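Local coordinates for Sel1 repeat family protein (PDB 6LCH) that probably acts as an immunity protein that protects Pseudomonas aeruginosa against the type VI secretion effector PldB, at residues A[164-177]-A[189-201]. Numbering follows the deposited sequence.
Sequences GYAPASYELGAYYK and YYQVSVSQGGKSA
The carbonyl oxygen of A166 takes two donors. One is the backbone N of Y170 in its own helix. The other is the hydroxyl of S193, whose OG lies 2.9 Å from A166 O and comes in above the carbonyl plane, 57° out of it. S193 OG stands anti to its own backbone N (chi1 -176°), which turns it to the facing helix. A second bond runs from S169 OG to Q196 OE1 at 3.1 Å. A water closes the same end: it donates to G164 O and Q196 O and accepts from A166 N. Helix 183-195 ends here in a Schellman motif with G197 at C-prime, and A166 CB packs 3.4 Å from G198 N.

Farther along, aromatic rings take over. The edge of Y190 meets one face of Y170 in a T-shaped stack, with planes at 73°. One face of Y190 also lies over G173, whose CA is 3.9 Å from the ring centroid. The missing side chain lets the ring sit directly on the backbone. Y190 OH shares a water with K177 NZ. Y170 fits as a knob among Y190, S193, S200 and A201. Y189 is another knob, with L172 CD2 over its face, 3.8 Å from the centroid. Y176 meets Y189 rim to rim, their planes nearly parallel.

Helices 166-177 and 189-195 run antiparallel, with axes 7.4 Å apart. This is the helical hairpin of a Sel1 repeat. Helix 150-162 packs against S169, L172 and Y189, and helix 133-146 against Y165 and A168. The ring of F204, from helix 199-208, meets that of Y190, while helix 249-252 covers Q191 and V194.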
# COMPACT_ATOMS: atom_id res chain seq x y z
N GLY A 164 7.87 -0.83 -5.42
CA GLY A 164 6.85 -1.81 -5.74
C GLY A 164 5.57 -1.69 -4.95
O GLY A 164 4.77 -2.63 -4.95
N TYR A 165 5.34 -0.55 -4.29
CA TYR A 165 4.17 -0.35 -3.44
C TYR A 165 3.01 0.11 -4.32
O TYR A 165 3.00 1.24 -4.80
CB TYR A 165 4.51 0.66 -2.35
CG TYR A 165 3.39 0.96 -1.38
CD1 TYR A 165 2.83 2.22 -1.32
CD2 TYR A 165 2.91 -0.02 -0.51
CE1 TYR A 165 1.81 2.51 -0.43
CE2 TYR A 165 1.90 0.27 0.39
CZ TYR A 165 1.35 1.53 0.42
OH TYR A 165 0.34 1.83 1.30
N ALA A 166 2.03 -0.78 -4.51
CA ALA A 166 0.96 -0.51 -5.47
C ALA A 166 0.13 0.73 -5.16
O ALA A 166 -0.15 1.49 -6.11
CB ALA A 166 0.06 -1.75 -5.59
N PRO A 167 -0.30 1.00 -3.92
CA PRO A 167 -1.14 2.19 -3.70
C PRO A 167 -0.45 3.50 -4.05
O PRO A 167 -1.15 4.50 -4.27
CB PRO A 167 -1.46 2.12 -2.20
CG PRO A 167 -1.29 0.69 -1.85
CD PRO A 167 -0.15 0.22 -2.69
N ALA A 168 0.88 3.53 -4.11
CA ALA A 168 1.56 4.74 -4.55
C ALA A 168 1.42 4.92 -6.06
O ALA A 168 1.20 6.04 -6.54
CB ALA A 168 3.03 4.70 -4.16
N SER A 169 1.55 3.83 -6.81
CA SER A 169 1.31 3.89 -8.25
C SER A 169 -0.15 4.21 -8.55
O SER A 169 -0.45 4.81 -9.59
CB SER A 169 1.71 2.56 -8.91
OG SER A 169 3.12 2.41 -8.93
N TYR A 170 -1.06 3.80 -7.67
CA TYR A 170 -2.46 4.20 -7.81
C TYR A 170 -2.62 5.71 -7.66
O TYR A 170 -3.33 6.35 -8.44
CB TYR A 170 -3.33 3.47 -6.78
CG TYR A 170 -4.81 3.83 -6.85
CD1 TYR A 170 -5.68 3.09 -7.63
CD2 TYR A 170 -5.32 4.90 -6.13
CE1 TYR A 170 -7.03 3.41 -7.70
CE2 TYR A 170 -6.66 5.24 -6.20
CZ TYR A 170 -7.51 4.49 -6.98
OH TYR A 170 -8.84 4.81 -7.05
N GLU A 171 -1.96 6.29 -6.66
CA GLU A 171 -1.99 7.74 -6.48
C GLU A 171 -1.35 8.46 -7.66
O GLU A 171 -1.71 9.61 -7.95
CB GLU A 171 -1.30 8.13 -5.18
CG GLU A 171 -1.98 7.61 -3.93
CD GLU A 171 -3.40 8.12 -3.77
OE1 GLU A 171 -3.61 9.35 -3.89
OE2 GLU A 171 -4.31 7.30 -3.54
N LEU A 172 -0.40 7.81 -8.33
CA LEU A 172 0.15 8.37 -9.56
C LEU A 172 -0.92 8.47 -10.64
O LEU A 172 -1.14 9.54 -11.21
CB LEU A 172 1.30 7.50 -10.06
CG LEU A 172 2.66 7.72 -9.41
CD1 LEU A 172 2.50 7.94 -7.92
CD2 LEU A 172 3.52 6.53 -9.70
N GLY A 173 -1.58 7.35 -10.93
CA GLY A 173 -2.67 7.37 -11.88
C GLY A 173 -3.72 8.40 -11.53
O GLY A 173 -4.15 9.18 -12.39
N ALA A 174 -4.14 8.43 -10.26
CA ALA A 174 -5.09 9.44 -9.81
C ALA A 174 -4.57 10.84 -10.10
O ALA A 174 -5.31 11.69 -10.61
CB ALA A 174 -5.38 9.27 -8.32
N TYR A 175 -3.29 11.09 -9.80
CA TYR A 175 -2.73 12.42 -10.03
C TYR A 175 -2.81 12.81 -11.50
O TYR A 175 -3.31 13.89 -11.84
CB TYR A 175 -1.27 12.46 -9.56
CG TYR A 175 -0.58 13.74 -9.98
CD1 TYR A 175 -0.77 14.91 -9.28
CD2 TYR A 175 0.26 13.76 -11.09
CE1 TYR A 175 -0.14 16.08 -9.66
CE2 TYR A 175 0.90 14.92 -11.48
CZ TYR A 175 0.69 16.08 -10.76
OH TYR A 175 1.32 17.25 -11.14
N TYR A 176 -2.34 11.93 -12.39
CA TYR A 176 -2.31 12.26 -13.81
C TYR A 176 -3.72 12.40 -14.38
O TYR A 176 -3.97 13.28 -15.21
CB TYR A 176 -1.53 11.20 -14.58
CG TYR A 176 -0.06 11.48 -14.56
CD1 TYR A 176 0.47 12.55 -15.27
CD2 TYR A 176 0.81 10.71 -13.80
CE1 TYR A 176 1.81 12.83 -15.24
CE2 TYR A 176 2.16 10.98 -13.77
CZ TYR A 176 2.65 12.05 -14.49
OH TYR A 176 3.99 12.34 -14.47
N LYS A 177 -4.64 11.54 -13.94
CA LYS A 177 -6.02 11.64 -14.40
C LYS A 177 -6.66 12.94 -13.96
O LYS A 177 -7.32 13.62 -14.75
CB LYS A 177 -6.82 10.45 -13.87
CG LYS A 177 -8.30 10.51 -14.22
CD LYS A 177 -9.06 9.34 -13.62
CE LYS A 177 -9.21 9.49 -12.12
NZ LYS A 177 -10.15 8.49 -11.56
N TYR A 189 -0.07 4.21 -15.21
CA TYR A 189 0.27 4.08 -13.79
C TYR A 189 -0.75 3.25 -13.02
O TYR A 189 -0.39 2.54 -12.08
CB TYR A 189 0.42 5.46 -13.17
CG TYR A 189 1.81 6.01 -13.33
CD1 TYR A 189 2.04 7.23 -13.95
CD2 TYR A 189 2.90 5.29 -12.87
CE1 TYR A 189 3.33 7.72 -14.09
CE2 TYR A 189 4.18 5.77 -13.01
CZ TYR A 189 4.39 6.98 -13.61
OH TYR A 189 5.68 7.44 -13.74
N TYR A 190 -2.03 3.34 -13.38
CA TYR A 190 -3.01 2.43 -12.80
C TYR A 190 -2.66 0.99 -13.11
O TYR A 190 -2.81 0.10 -12.26
CB TYR A 190 -4.42 2.75 -13.32
CG TYR A 190 -5.10 3.95 -12.70
CD1 TYR A 190 -5.38 3.99 -11.34
CD2 TYR A 190 -5.48 5.03 -13.48
CE1 TYR A 190 -6.02 5.09 -10.77
CE2 TYR A 190 -6.11 6.13 -12.93
CZ TYR A 190 -6.38 6.16 -11.58
OH TYR A 190 -7.01 7.26 -11.05
N GLN A 191 -2.17 0.73 -14.33
CA GLN A 191 -1.81 -0.63 -14.71
C GLN A 191 -0.60 -1.11 -13.91
O GLN A 191 -0.58 -2.24 -13.41
CB GLN A 191 -1.54 -0.72 -16.21
CG GLN A 191 -1.55 -2.15 -16.73
CD GLN A 191 -0.95 -2.29 -18.12
OE1 GLN A 191 -0.13 -1.47 -18.54
NE2 GLN A 191 -1.34 -3.34 -18.83
N VAL A 192 0.43 -0.26 -13.79
CA VAL A 192 1.59 -0.61 -12.97
C VAL A 192 1.15 -0.94 -11.55
O VAL A 192 1.67 -1.88 -10.93
CB VAL A 192 2.62 0.54 -13.00
CG1 VAL A 192 3.63 0.38 -11.87
CG2 VAL A 192 3.32 0.60 -14.34
N SER A 193 0.19 -0.18 -11.03
CA SER A 193 -0.37 -0.47 -9.71
C SER A 193 -0.94 -1.88 -9.65
O SER A 193 -0.72 -2.60 -8.67
CB SER A 193 -1.44 0.57 -9.37
OG SER A 193 -1.94 0.37 -8.06
N VAL A 194 -1.65 -2.30 -10.69
CA VAL A 194 -2.21 -3.65 -10.73
C VAL A 194 -1.09 -4.68 -10.67
O VAL A 194 -1.14 -5.62 -9.87
CB VAL A 194 -3.08 -3.84 -11.99
CG1 VAL A 194 -3.62 -5.26 -12.04
CG2 VAL A 194 -4.20 -2.83 -12.01
N SER A 195 -0.07 -4.53 -11.51
CA SER A 195 1.04 -5.47 -11.53
C SER A 195 1.78 -5.55 -10.21
O SER A 195 2.56 -6.49 -10.01
CB SER A 195 2.02 -5.11 -12.65
OG SER A 195 2.65 -3.86 -12.41
N GLN A 196 1.56 -4.60 -9.30
CA GLN A 196 2.17 -4.60 -7.98
C GLN A 196 1.22 -5.08 -6.89
O GLN A 196 1.52 -4.92 -5.70
CB GLN A 196 2.69 -3.21 -7.63
CG GLN A 196 3.78 -2.69 -8.54
CD GLN A 196 3.92 -1.19 -8.44
OE1 GLN A 196 3.02 -0.50 -7.96
NE2 GLN A 196 5.06 -0.66 -8.89
N GLY A 197 0.08 -5.66 -7.26
CA GLY A 197 -0.90 -6.07 -6.28
C GLY A 197 -1.97 -5.04 -5.99
O GLY A 197 -2.66 -5.16 -4.97
N GLY A 198 -2.12 -4.04 -6.84
CA GLY A 198 -3.12 -3.01 -6.63
C GLY A 198 -4.54 -3.50 -6.80
O GLY A 198 -4.98 -3.77 -7.93
N LYS A 199 -5.26 -3.63 -5.68
CA LYS A 199 -6.66 -4.03 -5.69
C LYS A 199 -7.54 -2.93 -6.29
O LYS A 199 -8.32 -3.18 -7.22
CB LYS A 199 -7.11 -4.35 -4.27
CG LYS A 199 -8.59 -4.47 -4.06
CD LYS A 199 -8.98 -5.82 -3.51
CE LYS A 199 -8.61 -6.00 -2.05
NZ LYS A 199 -9.54 -5.30 -1.13
N SER A 200 -7.42 -1.71 -5.78
CA SER A 200 -8.27 -0.62 -6.23
C SER A 200 -8.02 -0.29 -7.70
O SER A 200 -8.96 0.11 -8.41
CB SER A 200 -8.05 0.61 -5.36
OG SER A 200 -9.09 1.56 -5.54
N ALA A 201 -6.79 -0.46 -8.18
CA ALA A 201 -6.50 -0.17 -9.58
C ALA A 201 -7.08 -1.24 -10.50
O ALA A 201 -7.50 -0.92 -11.62
CB ALA A 201 -5.00 -0.03 -9.80
O HOH W 1 2.12 -3.47 -3.57
O HOH W 2 -10.42 2.05 -7.61
O HOH W 3 -8.33 8.29 -9.19